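Local coordinates for m3DLH protein (Halieaceae bacterium, PDB 7JKA) that probably hydrolyses lactone or related ester bonds as a dienelactone hydrolase of the alpha/beta-hydrolase superfamily, possibly with phosphotriesterase activity as well, at residues V45-E50 with A127-C132; G99-W104 with G157-L162; G149-F154 with G171-C176; G167-R172 with D199-Q204; A179-V184 with A211-T216. One frame throughout, in Å; residues are numbered along the deposited sequence. Where two conformers were deposited one is given.

Contacts 1, 3 and 4 follow one another across a single sheet, whose strands 42-48, 126-131, 150-154, 172-178 and 203-208 run parallel in that order. Centres of contacts 1 and 3 are 10 Å apart, those of contacts 3 and 4 are 9 Å apart, and the latter two share Gly171 and Arg172. Contact 5 joins two loops that follow strands 172-178 and 203-208; though centred 17 Å from contact 1, it meets it where His213 touches Cys132 and Ser214 bonds Glu50, at the probable active site. Contact 2, centred 16 Å from contact 1, ties helix 101-116 to the loop after strand 150-154, its segments alternating along the chain with those of contacts 1 and 3.

Contact 1: residues V45-E50 with A127-C132; sequences VVVFPE and AAIGFC
Val46 and Phe48 bind the backbone of Ala127, Ile129 and Phe131 in an alternating parallel ladder of four hydrogen bonds. Two are nearly straight, Ile129 N to Val46 O at 2.9 Å and Phe48 N to Ile129 O at 2.8 Å; the last rung, Phe131 N to Phe48 O, stretches to 3.2 Å. Packing is closest along these strands. On the face that carries Val45, Val47, Ala127 and Ile129, Ile129 has CG1 in the crowded position between its backbone N and carbonyl carbon (chi1 72°). This lays CG1 alongside Val47, 4.1 Å from Val47 CG2, while Ile129 CG2 turns to meet Val45 CG1. Phe246 of helix 232-250 and Leu65 of helix 56-67 cover this side. On the other face the Phe48 ring offers its edge to Ala128 CB, 4.3 Å from CE2, beneath helix 101-116. Gly130 lies beside Phe48 and brings only backbone to it, its CA 4.2 Å from Phe48 CB. Beyond the strands the fit is looser, although the residues there are still buried. Pro49 turns away from Phe131, and Glu50 CG comes to 4.0 Å from Phe131 CB without a further backbone bond. Glu50 OE2 is held by Ser214 OG; its very short approach to Cys132 SG involves one of two conformers of the cysteine and is doubtful. Cys132 itself, with a positive phi of 54°, stands at the N-cap of helix 133-143. A sharp strand-to-helix turn with the sequence Gly-Phe-Cys-Phe-Gly, at the end of a central parallel strand, is consistent with the nucleophile elbow of an alpha/beta hydrolase.

Contact 2: residues G99-W104 with G157-L162; sequences GDRAAW and GLLPEL
Arg101 reaches from the first turn of helix 101-116 into a slot between Leu159 and Leu162, and in the conformer described its guanidinium is flanked on both faces. Leu159 comes from the opposite direction and sets CD1 over one face, 3.7 Å from NH2. Leu162 slides past antiparallel to the arginine chain and covers the opposite face with CD2, 3.8 Å from NH2, while its CD1 lies 3.9 Å from Arg101 CB. Between these two methyls the edge of the group is left for Pro160: NH1 donates to Pro160 O at 2.8 Å with an N-H...O angle of 163°, and the oxygen lies close to the guanidinium plane. Bends at chi2 (-74°) and chi3 carry the chain round to this position. The other branch of Leu159, CD2, approaches Trp104 obliquely, 4.0 Å from CH2; the indole NE1 is bonded to Thr137. Asp100 caps the helix from which Arg101 springs, OD1 accepting from Ala103 N at 3.1 Å. Arg101 NE forms a salt bridge with Glu140; the like-charged Arg143 lies close to NH1, which this carboxylate may offset. Apolar cover on both faces and hydrogen bonding at the rim thus let one partly exposed cation bind a loop carbonyl and a neighbouring helix at once.

Contact 3: residues G149-F154 with G171-C176; sequences GAIVTF and GRVLVC
Ile151 and Thr153 fit into the hollows of Gly171, Val173 and Val175 on one face of two neighbouring parallel strands in the alpha/beta-hydrolase sheet. Ile151 extends CD1 over the bare CA of Gly171 at 4.1 Å, using the space a glycine leaves, and helix 133-143 closes over it. Its chi2 of 96°, away from the staggered positions, goes with this placement of CD1. Further along, Thr153 OG1 sits at the fork of Val175, 3.5 Å from CG1 and 3.6 Å from CG2. The other face, under helix 232-250, is packed differently. There Val152 CG1 is the bump, lodged against Leu174 CD2 at 3.9 Å and Cys176 SG at 4.1 Å; the valine and leucine run next to each other in one direction from their strands. Phe154 sets CD2 against Cys176 CB, and the sulfur stands oblique to its ring, a sulfur-aromatic contact. Five backbone hydrogen bonds hold the strands in register, from Arg172 N to Gly149 O through Cys176 N to Thr153 O. Water bridges both ends: one water donates to Gly149 O and accepts from Arg172 NE, whose guanidinium is salt-bridged through NH1 to Glu248 of helix 232-250, while the other donates to Cys176 O at 2.9 Å and is hydrogen-bonded to Thr153 OG1 at 2.8 Å.

Contact 4: residues G167-R172 with D199-Q204; sequences GRIRGR and DRVDWQ
Arg172 passes Asp202 at a slant, meeting it with the aliphatic part of its chain. CB stands 3.9 Å from Asp202 O, the carbonyl that the CA also faces. CG, next along, comes to 3.6 Å from Asp202 OD2, and CD follows at 3.5 Å from the same oxygen. With CD and NE both continuing the extended chain (chi3 -164°), NE is carried past the carboxylate, 4.1 Å from OD2. That oxygen lies well out of the guanidinium plane, with no N-H directed at it, so the two charges attract at most loosely; at the tip, NH1 forms its salt bridge with Glu248. The contact lies at the N-terminal approach to two neighbouring parallel strands of the alpha/beta-hydrolase sheet, 172-178 and 203-208, the second entered from helix 186-198 through a Schellman motif at Arg200. A water splices the backbones there, donating to Gly171 O at 2.7 Å and accepting from Asp202 N at 2.9 Å. Ile169 and Val201 meet nearly perpendicular, CG2 of the former 4.1 Å from CG1 of the latter, against Trp196 of the same helix. At the far end Gly167 N donates to Asp199 OD2 at 2.9 Å, arriving from above the carboxylate plane, 81° out of it.

Contact 5: residues A179-V184 with A211-T216; sequences AEDPLV and AAHSFT
Asp181 presents its carboxylate to the edge of the His213 imidazole, and ND1 donates to OD2 in a very short bond of 2.5 Å. Both side chains are swung away from their own backbone nitrogens, the aspartate with chi1 -170° and the histidine with chi1 -153°, which brings them together between the two loops. The carboxylate and ring planes are turned 66° apart, although the acceptor stays near the ring plane. OD1, the other oxygen, accepts from Leu183 N at 2.9 Å, an Asx turn that, together with the ND1 bond, holds the rotation of the carboxylate within the type I turn from Asp181 to Val184. That turn also places Leu183, whose CD1 lies over one face of the imidazole, 3.8 Å from the ring centroid, in a CH-pi contact. The leucine chain runs nearly perpendicular to that of His213, and it is the methyl end that covers the ring. Nearer the strands, Glu180 N donates to Ala211 O at 2.8 Å, and Ala212 CB packs on Glu180 O at 3.7 Å. His213 also touches Cys132, and its ring meets His155 edge-to-face. A carboxylate, a histidine and a cysteine aligned on loops at the strand ends are consistent with the Cys-His-Asp catalytic triad of dienelactone hydrolases.

Contact 1: residues V45-E50 with A127-C132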
# COMPACT_ATOMS: atom_id res chain seq x y z
N VAL A 45 2.95 -9.90 1.40
CA VAL A 45 2.26 -8.63 1.19
C VAL A 45 3.23 -7.51 1.53
O VAL A 45 3.77 -7.47 2.64
CB VAL A 45 0.97 -8.52 2.05
CG1 VAL A 45 0.23 -7.20 1.73
CG2 VAL A 45 0.05 -9.73 1.84
N VAL A 46 3.47 -6.62 0.56
CA VAL A 46 4.15 -5.36 0.88
C VAL A 46 3.13 -4.40 1.43
O VAL A 46 2.01 -4.27 0.91
CB VAL A 46 4.84 -4.75 -0.35
CG1 VAL A 46 5.57 -3.45 0.07
CG2 VAL A 46 5.79 -5.72 -0.96
N VAL A 47 3.50 -3.71 2.50
CA VAL A 47 2.63 -2.72 3.13
C VAL A 47 3.31 -1.35 2.99
O VAL A 47 4.33 -1.09 3.65
CB VAL A 47 2.37 -3.04 4.60
CG1 VAL A 47 1.44 -2.02 5.24
CG2 VAL A 47 1.80 -4.50 4.78
N PHE A 48 2.72 -0.47 2.18
CA PHE A 48 3.26 0.87 2.07
C PHE A 48 2.53 1.80 3.02
O PHE A 48 1.28 1.83 3.02
CB PHE A 48 3.16 1.38 0.64
CG PHE A 48 4.05 0.65 -0.33
CD1 PHE A 48 5.43 0.84 -0.29
CD2 PHE A 48 3.51 -0.26 -1.23
CE1 PHE A 48 6.25 0.15 -1.18
CE2 PHE A 48 4.33 -0.96 -2.12
CZ PHE A 48 5.70 -0.77 -2.09
N PRO A 49 3.25 2.54 3.84
CA PRO A 49 2.63 3.37 4.86
C PRO A 49 2.11 4.68 4.28
O PRO A 49 2.33 5.02 3.11
CB PRO A 49 3.80 3.65 5.82
CG PRO A 49 4.98 3.80 4.83
CD PRO A 49 4.72 2.67 3.84
N GLU A 50 1.41 5.45 5.13
CA GLU A 50 1.15 6.85 4.81
C GLU A 50 2.45 7.61 4.55
O GLU A 50 3.53 7.09 4.88
CB GLU A 50 0.35 7.50 5.94
CG GLU A 50 -1.09 6.98 6.04
CD GLU A 50 -1.95 7.90 6.89
OE1 GLU A 50 -1.53 8.25 8.01
OE2 GLU A 50 -3.05 8.29 6.45
N ALA A 127 1.08 -9.67 -2.90
CA ALA A 127 0.19 -8.52 -2.97
C ALA A 127 0.91 -7.29 -2.46
O ALA A 127 1.92 -7.36 -1.77
CB ALA A 127 -1.09 -8.75 -2.15
N ALA A 128 0.32 -6.13 -2.78
CA ALA A 128 0.75 -4.88 -2.19
C ALA A 128 -0.47 -4.13 -1.70
O ALA A 128 -1.47 -4.05 -2.41
CB ALA A 128 1.52 -3.99 -3.19
N ILE A 129 -0.37 -3.56 -0.51
CA ILE A 129 -1.38 -2.65 -0.01
C ILE A 129 -0.71 -1.35 0.40
O ILE A 129 0.51 -1.28 0.60
CB ILE A 129 -2.18 -3.23 1.18
CG1 ILE A 129 -1.35 -3.30 2.48
CG2 ILE A 129 -2.76 -4.59 0.81
CD1 ILE A 129 -2.24 -3.68 3.71
N GLY A 130 -1.52 -0.31 0.52
CA GLY A 130 -0.97 0.96 0.94
C GLY A 130 -2.06 1.88 1.45
O GLY A 130 -3.23 1.77 1.05
N PHE A 131 -1.65 2.78 2.33
CA PHE A 131 -2.53 3.71 3.01
C PHE A 131 -2.14 5.11 2.57
O PHE A 131 -0.96 5.46 2.61
CB PHE A 131 -2.38 3.53 4.53
CG PHE A 131 -2.71 2.16 4.98
CD1 PHE A 131 -1.78 1.14 4.91
CD2 PHE A 131 -4.02 1.87 5.35
CE1 PHE A 131 -2.12 -0.16 5.28
CE2 PHE A 131 -4.38 0.58 5.72
CZ PHE A 131 -3.43 -0.45 5.66
N CYS A 132 -3.11 5.90 2.11
CA CYS A 132 -2.86 7.27 1.62
C CYS A 132 -1.78 7.23 0.55
O CYS A 132 -1.91 6.46 -0.41
CB CYS A 132 -2.51 8.19 2.75
SG CYS A 132 -3.77 8.24 3.82

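Contact 2: residues G99-W104 with G157-L162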
# COMPACT_ATOMS: atom_id res chain seq x y z
N GLY A 99 7.19 13.81 -9.35
CA GLY A 99 7.95 14.28 -10.48
C GLY A 99 9.13 13.40 -10.85
O GLY A 99 9.87 13.73 -11.78
N ASP A 100 9.33 12.29 -10.14
CA ASP A 100 10.42 11.36 -10.40
C ASP A 100 9.81 9.96 -10.22
O ASP A 100 10.08 9.23 -9.27
CB ASP A 100 11.61 11.60 -9.47
CG ASP A 100 12.83 10.80 -9.86
OD1 ASP A 100 12.72 9.89 -10.70
OD2 ASP A 100 13.91 11.10 -9.31
N ARG A 101 8.95 9.60 -11.17
CA ARG A 101 8.23 8.33 -11.07
C ARG A 101 9.20 7.15 -11.08
O ARG A 101 8.93 6.13 -10.43
CB ARG A 101 7.22 8.20 -12.21
CG ARG A 101 6.25 9.39 -12.37
CD ARG A 101 5.18 9.44 -11.30
NE ARG A 101 4.05 8.54 -11.55
CZ ARG A 101 2.99 8.85 -12.30
NH1 ARG A 101 2.02 7.97 -12.44
NH2 ARG A 101 2.91 10.04 -12.91
N ALA A 102 10.33 7.27 -11.78
CA ALA A 102 11.32 6.19 -11.78
C ALA A 102 11.88 5.96 -10.39
O ALA A 102 12.02 4.80 -9.96
CB ALA A 102 12.44 6.52 -12.77
N ALA A 103 12.21 7.03 -9.66
CA ALA A 103 12.75 6.86 -8.32
C ALA A 103 11.68 6.33 -7.37
O ALA A 103 11.96 5.50 -6.49
CB ALA A 103 13.31 8.18 -7.80
N TRP A 104 10.45 6.81 -7.54
CA TRP A 104 9.34 6.34 -6.74
C TRP A 104 9.11 4.86 -6.96
O TRP A 104 8.97 4.10 -6.01
CB TRP A 104 8.12 7.17 -7.13
CG TRP A 104 6.89 7.05 -6.30
CD1 TRP A 104 6.74 6.41 -5.12
CD2 TRP A 104 5.62 7.61 -6.63
NE1 TRP A 104 5.42 6.52 -4.69
CE2 TRP A 104 4.73 7.28 -5.60
CE3 TRP A 104 5.16 8.38 -7.70
CZ2 TRP A 104 3.38 7.66 -5.62
CZ3 TRP A 104 3.84 8.78 -7.72
CH2 TRP A 104 2.97 8.43 -6.68
N GLY A 157 -4.60 8.87 -2.43
CA GLY A 157 -4.58 9.78 -3.56
C GLY A 157 -4.31 9.03 -4.85
O GLY A 157 -3.68 7.97 -4.86
N LEU A 158 -4.85 9.55 -5.94
CA LEU A 158 -4.74 8.92 -7.24
C LEU A 158 -4.14 9.91 -8.22
O LEU A 158 -4.38 11.12 -8.14
CB LEU A 158 -6.12 8.47 -7.73
CG LEU A 158 -6.78 7.48 -6.77
CD1 LEU A 158 -8.26 7.35 -7.12
CD2 LEU A 158 -6.09 6.12 -6.79
N LEU A 159 -3.37 9.40 -9.17
CA LEU A 159 -2.86 10.29 -10.19
C LEU A 159 -2.76 9.52 -11.50
O LEU A 159 -2.75 8.29 -11.50
CB LEU A 159 -1.50 10.89 -9.80
CG LEU A 159 -0.23 10.09 -10.05
CD1 LEU A 159 0.97 11.02 -9.88
CD2 LEU A 159 -0.15 8.95 -9.06
N PRO A 160 -2.66 10.22 -12.62
CA PRO A 160 -2.66 9.53 -13.91
C PRO A 160 -1.44 8.66 -14.11
O PRO A 160 -0.35 8.92 -13.59
CB PRO A 160 -2.70 10.67 -14.92
CG PRO A 160 -3.27 11.82 -14.17
CD PRO A 160 -2.72 11.68 -12.80
N GLU A 161 -1.62 7.62 -14.92
CA GLU A 161 -0.53 6.76 -15.35
C GLU A 161 0.49 7.54 -16.18
O GLU A 161 0.24 8.66 -16.63
CB GLU A 161 -1.05 5.61 -16.22
CG GLU A 161 -1.55 6.10 -17.59
CD GLU A 161 -2.05 4.97 -18.50
OE1 GLU A 161 -2.07 3.80 -18.07
OE2 GLU A 161 -2.43 5.27 -19.67
N LEU A 162 1.65 6.91 -16.38
CA LEU A 162 2.55 7.28 -17.46
C LEU A 162 2.10 6.55 -18.73
O LEU A 162 1.50 5.47 -18.65
CB LEU A 162 3.98 6.90 -17.12
CG LEU A 162 4.65 7.54 -15.90
CD1 LEU A 162 6.02 6.94 -15.73
CD2 LEU A 162 4.75 9.05 -16.07

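Contact 3: residues G149-F154 with G171-C176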
# COMPACT_ATOMS: atom_id res chain seq x y z
N GLY A 149 -0.20 -10.30 -7.57
CA GLY A 149 -1.52 -10.84 -7.83
C GLY A 149 -2.65 -9.93 -7.40
O GLY A 149 -3.76 -10.06 -7.92
N ALA A 150 -2.40 -9.01 -6.46
CA ALA A 150 -3.47 -8.19 -5.92
C ALA A 150 -2.88 -6.90 -5.38
O ALA A 150 -1.75 -6.89 -4.86
CB ALA A 150 -4.24 -8.90 -4.79
N ILE A 151 -3.63 -5.81 -5.53
CA ILE A 151 -3.25 -4.51 -5.02
C ILE A 151 -4.49 -3.93 -4.37
O ILE A 151 -5.56 -3.91 -4.99
CB ILE A 151 -2.76 -3.56 -6.13
CG1 ILE A 151 -1.59 -4.17 -6.90
CG2 ILE A 151 -2.37 -2.23 -5.55
CD1 ILE A 151 -2.04 -4.86 -8.16
N VAL A 152 -4.36 -3.45 -3.13
CA VAL A 152 -5.48 -2.85 -2.41
C VAL A 152 -5.03 -1.53 -1.84
O VAL A 152 -3.99 -1.46 -1.18
CB VAL A 152 -6.02 -3.75 -1.29
CG1 VAL A 152 -7.29 -3.11 -0.68
CG2 VAL A 152 -6.33 -5.15 -1.82
N THR A 153 -5.79 -0.47 -2.10
CA THR A 153 -5.47 0.84 -1.55
C THR A 153 -6.52 1.28 -0.55
O THR A 153 -7.71 0.96 -0.68
CB THR A 153 -5.33 1.91 -2.65
OG1 THR A 153 -6.61 2.20 -3.26
CG2 THR A 153 -4.40 1.41 -3.73
N PHE A 154 -6.08 2.03 0.46
CA PHE A 154 -6.98 2.56 1.48
C PHE A 154 -6.80 4.06 1.53
O PHE A 154 -5.69 4.55 1.77
CB PHE A 154 -6.70 1.95 2.86
CG PHE A 154 -6.83 0.45 2.91
CD1 PHE A 154 -5.74 -0.38 2.67
CD2 PHE A 154 -8.04 -0.12 3.27
CE1 PHE A 154 -5.85 -1.75 2.74
CE2 PHE A 154 -8.18 -1.51 3.34
CZ PHE A 154 -7.07 -2.33 3.08
N GLY A 171 -2.14 -7.57 -11.65
CA GLY A 171 -2.92 -8.09 -10.55
C GLY A 171 -4.35 -7.57 -10.53
O GLY A 171 -4.75 -6.74 -11.34
N ARG A 172 -5.11 -8.10 -9.57
CA ARG A 172 -6.46 -7.60 -9.34
C ARG A 172 -6.39 -6.39 -8.43
O ARG A 172 -5.64 -6.39 -7.44
CB ARG A 172 -7.31 -8.71 -8.70
CG ARG A 172 -7.19 -9.99 -9.52
CD ARG A 172 -7.95 -11.16 -8.96
NE ARG A 172 -7.44 -12.38 -9.59
CZ ARG A 172 -8.03 -13.56 -9.55
NH1 ARG A 172 -9.18 -13.71 -8.90
NH2 ARG A 172 -7.47 -14.59 -10.16
N VAL A 173 -7.13 -5.34 -8.77
CA VAL A 173 -7.01 -4.04 -8.12
C VAL A 173 -8.29 -3.78 -7.34
O VAL A 173 -9.39 -3.99 -7.87
CB VAL A 173 -6.78 -2.91 -9.14
CG1 VAL A 173 -6.83 -1.56 -8.41
CG2 VAL A 173 -5.46 -3.08 -9.84
N LEU A 174 -8.15 -3.37 -6.08
CA LEU A 174 -9.28 -2.92 -5.26
C LEU A 174 -8.93 -1.59 -4.62
O LEU A 174 -7.95 -1.50 -3.86
CB LEU A 174 -9.62 -3.95 -4.17
CG LEU A 174 -10.62 -3.46 -3.11
CD1 LEU A 174 -12.00 -3.20 -3.71
CD2 LEU A 174 -10.72 -4.50 -2.05
N VAL A 175 -9.70 -0.54 -4.93
CA VAL A 175 -9.53 0.79 -4.34
C VAL A 175 -10.61 0.97 -3.29
O VAL A 175 -11.80 0.94 -3.61
CB VAL A 175 -9.63 1.89 -5.40
CG1 VAL A 175 -9.66 3.26 -4.73
CG2 VAL A 175 -8.44 1.81 -6.36
N CYS A 176 -10.21 1.16 -2.03
CA CYS A 176 -11.13 1.47 -0.94
C CYS A 176 -11.04 2.97 -0.65
O CYS A 176 -10.06 3.45 -0.07
CB CYS A 176 -10.83 0.66 0.32
SG CYS A 176 -10.84 -1.13 0.04
O HOH W 1 -4.26 -12.07 -9.70
O HOH W 2 -8.00 4.26 -1.90

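Contact 4: residues G167-R172 with D199-Q204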
# COMPACT_ATOMS: atom_id res chain seq x y z
N GLY A 167 -1.61 -1.44 -19.98
CA GLY A 167 -1.58 -2.89 -19.97
C GLY A 167 -0.58 -3.54 -19.04
O GLY A 167 -0.46 -4.77 -19.05
N ARG A 168 0.15 -2.77 -18.22
CA ARG A 168 1.18 -3.38 -17.40
C ARG A 168 0.71 -3.80 -16.01
O ARG A 168 1.47 -4.45 -15.29
CB ARG A 168 2.39 -2.43 -17.27
CG ARG A 168 3.18 -2.24 -18.57
CD ARG A 168 3.99 -3.49 -18.93
NE ARG A 168 4.80 -3.31 -20.13
CZ ARG A 168 5.32 -4.31 -20.86
NH1 ARG A 168 5.11 -5.57 -20.52
NH2 ARG A 168 6.03 -4.03 -21.93
N ILE A 169 -0.53 -3.48 -15.62
CA ILE A 169 -1.02 -3.96 -14.33
C ILE A 169 -1.40 -5.43 -14.48
O ILE A 169 -2.19 -5.80 -15.35
CB ILE A 169 -2.22 -3.13 -13.84
CG1 ILE A 169 -1.74 -1.72 -13.47
CG2 ILE A 169 -2.82 -3.81 -12.63
CD1 ILE A 169 -2.88 -0.75 -13.19
N ARG A 170 -0.79 -6.26 -13.66
CA ARG A 170 -0.96 -7.69 -13.79
C ARG A 170 -1.85 -8.30 -12.72
O ARG A 170 -2.30 -9.44 -12.90
CB ARG A 170 0.40 -8.37 -13.78
CG ARG A 170 1.25 -7.81 -14.90
CD ARG A 170 2.69 -8.10 -14.70
NE ARG A 170 2.88 -9.53 -14.54
CZ ARG A 170 4.08 -10.07 -14.39
NH1 ARG A 170 4.20 -11.38 -14.24
NH2 ARG A 170 5.15 -9.29 -14.40
N GLY A 171 -2.14 -7.57 -11.65
CA GLY A 171 -2.92 -8.09 -10.55
C GLY A 171 -4.35 -7.57 -10.53
O GLY A 171 -4.75 -6.74 -11.34
N ARG A 172 -5.11 -8.10 -9.57
CA ARG A 172 -6.46 -7.60 -9.34
C ARG A 172 -6.39 -6.39 -8.43
O ARG A 172 -5.64 -6.39 -7.44
CB ARG A 172 -7.31 -8.71 -8.70
CG ARG A 172 -7.19 -9.99 -9.52
CD ARG A 172 -7.95 -11.16 -8.96
NE ARG A 172 -7.44 -12.38 -9.59
CZ ARG A 172 -8.03 -13.56 -9.55
NH1 ARG A 172 -9.18 -13.71 -8.90
NH2 ARG A 172 -7.47 -14.59 -10.16
N ASP A 199 -7.78 -1.06 -20.39
CA ASP A 199 -6.88 -2.19 -20.39
C ASP A 199 -7.53 -3.46 -19.86
O ASP A 199 -6.86 -4.48 -19.74
CB ASP A 199 -5.62 -1.87 -19.58
CG ASP A 199 -4.84 -0.71 -20.17
OD1 ASP A 199 -5.00 -0.44 -21.39
OD2 ASP A 199 -4.11 -0.06 -19.41
N ARG A 200 -8.82 -3.40 -19.54
CA ARG A 200 -9.53 -4.57 -19.02
C ARG A 200 -8.83 -5.14 -17.79
O ARG A 200 -8.72 -6.35 -17.62
CB ARG A 200 -9.71 -5.62 -20.11
CG ARG A 200 -10.42 -5.07 -21.33
CD ARG A 200 -10.29 -5.99 -22.52
NE ARG A 200 -11.31 -5.71 -23.53
CZ ARG A 200 -11.18 -4.80 -24.50
NH1 ARG A 200 -10.07 -4.08 -24.59
NH2 ARG A 200 -12.16 -4.62 -25.37
N VAL A 201 -8.34 -4.24 -16.92
CA VAL A 201 -7.85 -4.67 -15.62
C VAL A 201 -9.02 -5.26 -14.85
O VAL A 201 -10.16 -4.82 -14.98
CB VAL A 201 -7.24 -3.47 -14.86
CG1 VAL A 201 -6.80 -3.85 -13.45
CG2 VAL A 201 -6.06 -2.88 -15.63
N ASP A 202 -8.74 -6.28 -14.03
CA ASP A 202 -9.71 -6.76 -13.04
C ASP A 202 -9.65 -5.79 -11.88
O ASP A 202 -8.84 -5.95 -10.97
CB ASP A 202 -9.37 -8.16 -12.58
CG ASP A 202 -10.38 -8.70 -11.58
OD1 ASP A 202 -11.25 -7.94 -11.12
OD2 ASP A 202 -10.28 -9.90 -11.28
N TRP A 203 -10.50 -4.77 -11.91
CA TRP A 203 -10.49 -3.68 -10.95
C TRP A 203 -11.85 -3.55 -10.27
O TRP A 203 -12.90 -3.91 -10.83
CB TRP A 203 -10.10 -2.34 -11.62
CG TRP A 203 -11.10 -1.79 -12.62
CD1 TRP A 203 -11.21 -2.13 -13.94
CD2 TRP A 203 -12.09 -0.79 -12.38
NE1 TRP A 203 -12.23 -1.40 -14.53
CE2 TRP A 203 -12.76 -0.55 -13.60
CE3 TRP A 203 -12.46 -0.04 -11.25
CZ2 TRP A 203 -13.83 0.36 -13.71
CZ3 TRP A 203 -13.51 0.89 -11.37
CH2 TRP A 203 -14.16 1.09 -12.60
N GLN A 204 -11.78 -3.07 -9.03
CA GLN A 204 -12.96 -2.76 -8.22
C GLN A 204 -12.67 -1.46 -7.50
O GLN A 204 -11.53 -1.20 -7.10
CB GLN A 204 -13.25 -3.84 -7.18
CG GLN A 204 -13.48 -5.22 -7.71
CD GLN A 204 -13.59 -6.23 -6.59
OE1 GLN A 204 -14.55 -6.20 -5.80
NE2 GLN A 204 -12.57 -7.08 -6.46
O HOH W 3 -6.06 -7.36 -13.66

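Contact 5: residues A179-V184 with A211-T216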
# COMPACT_ATOMS: atom_id res chain seq x y z
N ALA A 179 -15.73 8.36 0.57
CA ALA A 179 -16.48 9.24 -0.31
C ALA A 179 -16.42 10.70 0.14
O ALA A 179 -16.64 11.59 -0.69
CB ALA A 179 -17.93 8.76 -0.40
N GLU A 180 -16.12 10.95 1.41
CA GLU A 180 -16.00 12.31 1.93
C GLU A 180 -14.55 12.81 1.95
O GLU A 180 -14.29 13.88 2.51
CB GLU A 180 -16.58 12.40 3.34
CG GLU A 180 -18.07 12.11 3.39
CD GLU A 180 -18.86 13.01 2.46
OE1 GLU A 180 -18.58 14.23 2.38
OE2 GLU A 180 -19.78 12.49 1.79
N ASP A 181 -13.63 12.06 1.36
CA ASP A 181 -12.21 12.39 1.37
C ASP A 181 -11.96 13.61 0.50
O ASP A 181 -12.08 13.50 -0.72
CB ASP A 181 -11.42 11.20 0.86
CG ASP A 181 -9.92 11.36 1.06
OD1 ASP A 181 -9.43 12.51 1.18
OD2 ASP A 181 -9.24 10.31 1.08
N PRO A 182 -11.58 14.76 1.06
CA PRO A 182 -11.36 15.95 0.22
C PRO A 182 -10.06 15.92 -0.56
O PRO A 182 -9.82 16.82 -1.39
CB PRO A 182 -11.33 17.08 1.25
CG PRO A 182 -10.71 16.42 2.47
CD PRO A 182 -11.27 15.01 2.48
N LEU A 183 -9.18 14.96 -0.28
CA LEU A 183 -7.83 14.95 -0.83
C LEU A 183 -7.71 14.11 -2.09
O LEU A 183 -6.61 14.01 -2.64
CB LEU A 183 -6.85 14.44 0.23
CG LEU A 183 -6.71 15.34 1.46
CD1 LEU A 183 -5.72 14.75 2.46
CD2 LEU A 183 -6.28 16.75 1.07
N VAL A 184 -8.79 13.50 -2.56
CA VAL A 184 -8.76 12.72 -3.79
C VAL A 184 -9.52 13.49 -4.86
O VAL A 184 -10.69 13.84 -4.68
CB VAL A 184 -9.33 11.31 -3.59
CG1 VAL A 184 -9.17 10.50 -4.87
CG2 VAL A 184 -8.60 10.64 -2.44
N ALA A 211 -16.91 7.76 5.15
CA ALA A 211 -15.49 7.91 5.46
C ALA A 211 -14.84 9.05 4.68
O ALA A 211 -15.20 9.33 3.53
CB ALA A 211 -14.75 6.62 5.16
N ALA A 212 -13.83 9.65 5.30
CA ALA A 212 -13.02 10.68 4.65
C ALA A 212 -11.60 10.18 4.48
O ALA A 212 -11.39 8.97 4.33
CB ALA A 212 -13.06 11.99 5.44
N HIS A 213 -10.61 11.06 4.54
CA HIS A 213 -9.23 10.61 4.47
C HIS A 213 -8.80 9.97 5.78
O HIS A 213 -9.35 10.25 6.85
CB HIS A 213 -8.29 11.76 4.12
CG HIS A 213 -7.04 11.34 3.42
ND1 HIS A 213 -7.04 10.86 2.12
CD2 HIS A 213 -5.75 11.33 3.83
CE1 HIS A 213 -5.80 10.58 1.77
NE2 HIS A 213 -5.00 10.85 2.78
N SER A 214 -7.81 9.07 5.69
CA SER A 214 -7.17 8.45 6.84
C SER A 214 -8.16 7.65 7.70
O SER A 214 -7.99 7.55 8.92
CB SER A 214 -6.44 9.49 7.69
OG SER A 214 -5.43 10.09 6.89
N PHE A 215 -9.17 7.06 7.06
CA PHE A 215 -10.22 6.42 7.84
C PHE A 215 -9.74 5.16 8.56
O PHE A 215 -10.44 4.69 9.46
CB PHE A 215 -11.44 6.11 6.95
CG PHE A 215 -11.16 5.19 5.80
CD1 PHE A 215 -10.95 3.82 6.00
CD2 PHE A 215 -11.22 5.68 4.51
CE1 PHE A 215 -10.76 2.98 4.89
CE2 PHE A 215 -11.02 4.86 3.40
CZ PHE A 215 -10.78 3.51 3.58
N THR A 216 -8.56 4.63 8.23
CA THR A 216 -8.05 3.45 8.94
C THR A 216 -7.23 3.80 10.17
O THR A 216 -6.81 2.88 10.89
CB THR A 216 -7.17 2.60 8.02
OG1 THR A 216 -6.02 3.37 7.64
CG2 THR A 216 -7.92 2.14 6.79